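Local structure of ESSC (Geobacillus thermodenitrificans, 5FWH) at residues F39-N43 and G44-I48; L142-G146 and V147-D151. The protein forms the N-terminal forkhead-associated region of EssC, an FtsK/SpoIIIE-type ATPase component of the bacterial type VII secretion apparatus. All blocks are in the same frame, centred on the assembly; numbering follows the deposited sequence.

Contacts 1 and 2 are two tight turns of an all-beta chain, and each has a glycine at a position whose backbone angles call for one. Contact 1 (39-48) rounds a type I turn leading into strand 46-50 of a mixed sheet. Contact 2 (142-151) is a two-residue type I' hairpin of a later antiparallel sheet, also hydrogen-bonded through its backbone to T10 and C12 at the N-terminal sheet. Their centres lie about 25 Å apart and their nearest atoms about 12 Å, without touching. Contact 1 sits about 22 Å from the centre of the chain, contact 2 about 11 Å. Contact 1 is packed by an edge-to-face pair, F41 with Y45; contact 2 by a leucine pair, with F143 lying beside Q148.

Contact 1 (F39-N43 and G44-I48); sequences FSFRN and GYIQI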
loop_
_atom_site.group_PDB
_atom_site.type_symbol
_atom_site.label_atom_id
_atom_site.label_comp_id
_atom_site.label_asym_id
_atom_site.label_seq_id
_atom_site.Cartn_x
_atom_site.Cartn_y
_atom_site.Cartn_z
ATOM N N PHE A 39 5.448 19.124 5.971
ATOM C CA PHE A 39 4.502 20.053 5.334
ATOM C C PHE A 39 3.978 21.157 6.304
ATOM O O PHE A 39 3.857 20.918 7.522
ATOM C CB PHE A 39 3.309 19.273 4.825
ATOM C CG PHE A 39 3.549 18.489 3.561
ATOM C CD1 PHE A 39 4.824 18.004 3.185
ATOM C CD2 PHE A 39 2.473 18.210 2.737
ATOM C CE1 PHE A 39 4.996 17.272 2.018
ATOM C CE2 PHE A 39 2.648 17.480 1.562
ATOM C CZ PHE A 39 3.905 17.012 1.199
ATOM N N SER A 40 3.620 22.312 5.726
ATOM C CA SER A 40 3.052 23.528 6.367
ATOM C C SER A 40 1.557 23.456 6.757
ATOM O O SER A 40 1.127 23.963 7.806
ATOM C CB SER A 40 3.177 24.708 5.347
ATOM O OG SER A 40 2.437 24.504 4.085
ATOM N N PHE A 41 0.771 22.915 5.814
ATOM C CA PHE A 41 -0.684 22.907 5.851
ATOM C C PHE A 41 -1.250 24.346 5.992
ATOM O O PHE A 41 -2.212 24.584 6.746
ATOM C CB PHE A 41 -1.199 21.953 6.962
ATOM C CG PHE A 41 -0.839 20.515 6.732
ATOM C CD1 PHE A 41 -1.569 19.747 5.830
ATOM C CD2 PHE A 41 0.247 19.962 7.365
ATOM C CE1 PHE A 41 -1.230 18.436 5.588
ATOM C CE2 PHE A 41 0.601 18.667 7.135
ATOM C CZ PHE A 41 -0.135 17.893 6.248
ATOM N N ARG A 42 -0.661 25.280 5.245
ATOM C CA ARG A 42 -1.136 26.648 5.246
ATOM C C ARG A 42 -2.522 26.782 4.591
ATOM O O ARG A 42 -3.292 27.620 4.981
ATOM C CB ARG A 42 -0.136 27.578 4.608
ATOM C CG ARG A 42 -0.023 28.884 5.382
ATOM C CD ARG A 42 0.980 29.850 4.748
ATOM N NE ARG A 42 2.168 29.120 4.306
ATOM C CZ ARG A 42 3.112 28.636 5.113
ATOM N NH1 ARG A 42 3.066 28.821 6.439
ATOM N NH2 ARG A 42 4.129 27.960 4.583
ATOM N N ASN A 43 -2.868 25.936 3.635
ATOM C CA ASN A 43 -4.306 25.838 3.265
ATOM C C ASN A 43 -5.098 24.766 4.100
ATOM O O ASN A 43 -5.923 24.016 3.573
ATOM C CB ASN A 43 -4.564 25.785 1.710
ATOM C CG ASN A 43 -3.719 24.737 0.942
ATOM O OD1 ASN A 43 -3.154 23.801 1.513
ATOM N ND2 ASN A 43 -3.660 24.898 -0.400
ATOM N N GLY A 44 -4.873 24.692 5.414
ATOM C CA GLY A 44 -5.705 23.791 6.224
ATOM C C GLY A 44 -5.085 22.421 6.382
ATOM O O GLY A 44 -4.289 21.980 5.563
ATOM N N TYR A 45 -5.389 21.762 7.497
ATOM C CA TYR A 45 -5.084 20.382 7.632
ATOM C C TYR A 45 -6.062 19.649 6.688
ATOM O O TYR A 45 -6.959 20.283 6.043
ATOM C CB TYR A 45 -5.168 19.930 9.121
ATOM C CG TYR A 45 -4.254 20.728 10.077
ATOM C CD1 TYR A 45 -2.905 20.965 9.767
ATOM C CD2 TYR A 45 -4.739 21.266 11.291
ATOM C CE1 TYR A 45 -2.087 21.710 10.603
ATOM C CE2 TYR A 45 -3.903 22.013 12.152
ATOM C CZ TYR A 45 -2.578 22.234 11.815
ATOM O OH TYR A 45 -1.721 22.966 12.664
ATOM N N ILE A 46 -5.860 18.340 6.524
ATOM C CA ILE A 46 -6.739 17.537 5.739
ATOM C C ILE A 46 -7.576 16.778 6.644
ATOM O O ILE A 46 -7.066 16.122 7.577
ATOM C CB ILE A 46 -5.982 16.624 4.773
ATOM C CG1 ILE A 46 -5.015 17.431 3.862
ATOM C CG2 ILE A 46 -6.958 15.831 3.884
ATOM C CD1 ILE A 46 -5.695 18.582 3.099
ATOM N N GLN A 47 -8.886 16.900 6.423
ATOM C CA GLN A 47 -9.872 16.155 7.191
ATOM C C GLN A 47 -10.453 15.089 6.312
ATOM O O GLN A 47 -10.870 15.367 5.178
ATOM C CB GLN A 47 -11.019 17.075 7.684
ATOM C CG GLN A 47 -10.662 18.326 8.508
ATOM C CD GLN A 47 -10.194 19.532 7.696
ATOM O OE1 GLN A 47 -10.900 20.074 6.802
ATOM N NE2 GLN A 47 -9.023 19.995 8.029
ATOM N N ILE A 48 -10.516 13.893 6.844
ATOM C CA ILE A 48 -11.178 12.759 6.225
ATOM C C ILE A 48 -12.276 12.322 7.175
ATOM O O ILE A 48 -11.999 12.076 8.327
ATOM C CB ILE A 48 -10.197 11.565 6.018
ATOM C CG1 ILE A 48 -8.872 12.025 5.436
ATOM C CG2 ILE A 48 -10.798 10.517 5.116
ATOM C CD1 ILE A 48 -8.935 12.547 4.011
#
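F41 and Y45 turn their rings off the same way, CG trans to the carbonyl carbon (chi1 -64° for F41), which brings their side chains across each other at about a right angle. Between them runs a type I beta turn from F41 to G44, at the end of the loop that leads into strand 46-50 of a mixed sheet in this FHA-type protein. The rings form an offset edge-to-face pair, the edge of Y45 directed at the face of F41, with centroids 5.8 Å apart and planes at 63°. The two side chains come closest at the root of the phenylalanine: Y45 CD1 lies 3.4 Å from F41 CB and 3.7 Å from F41 CG, and F41 CG lies in the plane of the tyrosine ring. At the edge of the F41 ring come the carbonyl oxygen of G44 and, farther along, I46 CG1, 4.3 Å from F41 CE1. G44 has backbone angles that would jam a CB against the carbonyl oxygen of N43. Beyond the turn F41 packs on M84 and V79, while Y45 OH is hydrogen-bonded to Q29 and its ring meets H32 edge-to-face. The turn itself is closed by a weak hydrogen bond from G44 N to F41 O, 3.0 Å long and bent to 129° at the hydrogen.

Contact 2 (L142-G146 and V147-D151); sequences LFLNG and VQLSD
The F143 ring and the Q148 side-chain amide, on the same face of a two-stranded hairpin, have planes 43° apart, and of the glutamine side chain, CB does the touching. F143 CE2 lies 3.8 Å from Q148 CB, while Q148 N approaches the ring obliquely, 3.4 Å from F143 CD2. Were F143 an alanine, the ring beside Q148 N and CB would be gone, which is likely to leave a gap on that face of the hairpin. Next to the paired residues, L142 CD2 meets L149 CD2 at 3.7 Å; L142 reaches there with CG anti to its backbone N (chi1 -178°). The strands pair through L144 and V147, whose two backbone bonds run from L144 N to V147 O (3.0 Å) and from V147 N to L144 O (3.2 Å). Both donors stand above the plane of the carbonyl they meet. A third hydrogen bond, L149 N to L142 O (3.0 Å), meets its carbonyl nearly end-on. N145 and G146 fill the type I' turn. Strand 143-144 pairs on its far side with strand 161-163, through F143 and L162; L142 and L149 rest on V134 of strand 131-136, and backbone hydrogen bonds from G146 to C12 and Q148 to T10 bridge to strand 11-16 of the N-terminal sheet.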
loop_
_atom_site.group_PDB
_atom_site.type_symbol
_atom_site.label_atom_id
_atom_site.label_comp_id
_atom_site.label_asym_id
_atom_site.label_seq_id
_atom_site.Cartn_x
_atom_site.Cartn_y
_atom_site.Cartn_z
ATOM N N LEU A 142 7.183 1.924 -5.260
ATOM C CA LEU A 142 7.078 0.812 -4.304
ATOM C C LEU A 142 7.735 1.146 -2.962
ATOM O O LEU A 142 8.867 1.752 -2.971
ATOM C CB LEU A 142 7.781 -0.373 -4.932
ATOM C CG LEU A 142 7.754 -1.653 -4.149
ATOM C CD1 LEU A 142 6.351 -2.195 -3.948
ATOM C CD2 LEU A 142 8.600 -2.646 -4.917
ATOM N N PHE A 143 7.114 0.781 -1.837
ATOM C CA PHE A 143 7.655 1.242 -0.541
ATOM C C PHE A 143 8.037 0.079 0.372
ATOM O O PHE A 143 7.301 -0.885 0.543
ATOM C CB PHE A 143 6.695 2.226 0.165
ATOM C CG PHE A 143 6.304 3.427 -0.719
ATOM C CD1 PHE A 143 5.388 3.268 -1.744
ATOM C CD2 PHE A 143 6.912 4.649 -0.564
ATOM C CE1 PHE A 143 5.016 4.371 -2.590
ATOM C CE2 PHE A 143 6.607 5.731 -1.388
ATOM C CZ PHE A 143 5.681 5.600 -2.440
ATOM N N LEU A 144 9.212 0.168 0.965
ATOM C CA LEU A 144 9.698 -0.867 1.923
ATOM C C LEU A 144 9.680 -0.251 3.251
ATOM O O LEU A 144 10.455 0.680 3.482
ATOM C CB LEU A 144 11.120 -1.289 1.589
ATOM C CG LEU A 144 11.837 -2.196 2.578
ATOM C CD1 LEU A 144 11.076 -3.499 2.663
ATOM C CD2 LEU A 144 13.310 -2.376 2.117
ATOM N N ASN A 145 8.784 -0.732 4.097
ATOM C CA ASN A 145 8.543 -0.161 5.420
ATOM C C ASN A 145 8.260 1.358 5.329
ATOM O O ASN A 145 8.869 2.141 6.021
ATOM C CB ASN A 145 9.741 -0.484 6.368
ATOM C CG ASN A 145 10.037 -2.002 6.473
ATOM O OD1 ASN A 145 11.187 -2.432 6.397
ATOM N ND2 ASN A 145 8.993 -2.800 6.611
ATOM N N GLY A 146 7.423 1.794 4.369
ATOM C CA GLY A 146 7.131 3.220 4.251
ATOM C C GLY A 146 8.066 4.116 3.443
ATOM O O GLY A 146 7.759 5.290 3.288
ATOM N N VAL A 147 9.179 3.597 2.948
ATOM C CA VAL A 147 10.176 4.384 2.257
ATOM C C VAL A 147 10.382 3.910 0.806
ATOM O O VAL A 147 10.696 2.731 0.536
ATOM C CB VAL A 147 11.558 4.282 2.941
ATOM C CG1 VAL A 147 12.545 5.253 2.250
ATOM C CG2 VAL A 147 11.428 4.602 4.434
ATOM N N GLN A 148 10.271 4.839 -0.145
ATOM C CA GLN A 148 10.401 4.448 -1.545
ATOM C C GLN A 148 11.723 3.760 -1.858
ATOM O O GLN A 148 12.741 4.168 -1.377
ATOM C CB GLN A 148 10.207 5.641 -2.450
ATOM C CG GLN A 148 10.058 5.246 -3.916
ATOM C CD GLN A 148 9.659 6.405 -4.774
ATOM O OE1 GLN A 148 9.471 7.511 -4.274
ATOM N NE2 GLN A 148 9.503 6.166 -6.079
ATOM N N LEU A 149 11.707 2.697 -2.635
ATOM C CA LEU A 149 12.918 1.977 -2.977
ATOM C C LEU A 149 13.506 2.606 -4.203
ATOM O O LEU A 149 12.785 2.816 -5.149
ATOM C CB LEU A 149 12.625 0.536 -3.369
ATOM C CG LEU A 149 12.356 -0.551 -2.365
ATOM C CD1 LEU A 149 11.452 -0.011 -1.289
ATOM C CD2 LEU A 149 11.638 -1.701 -3.063
ATOM N N SER A 150 14.809 2.865 -4.221
ATOM C CA SER A 150 15.461 3.352 -5.440
ATOM C C SER A 150 16.373 2.315 -6.084
ATOM O O SER A 150 16.864 2.542 -7.171
ATOM C CB SER A 150 16.255 4.606 -5.129
ATOM O OG SER A 150 17.267 4.329 -4.169
ATOM N N ASP A 151 16.642 1.204 -5.408
ATOM C CA ASP A 151 17.401 0.091 -5.998
ATOM C C ASP A 151 17.026 -1.216 -5.302
ATOM O O ASP A 151 16.194 -1.218 -4.376
ATOM C CB ASP A 151 18.917 0.351 -5.932
ATOM C CG ASP A 151 19.405 0.672 -4.529
ATOM O OD1 ASP A 151 19.155 -0.125 -3.616
ATOM O OD2 ASP A 151 20.057 1.726 -4.340
#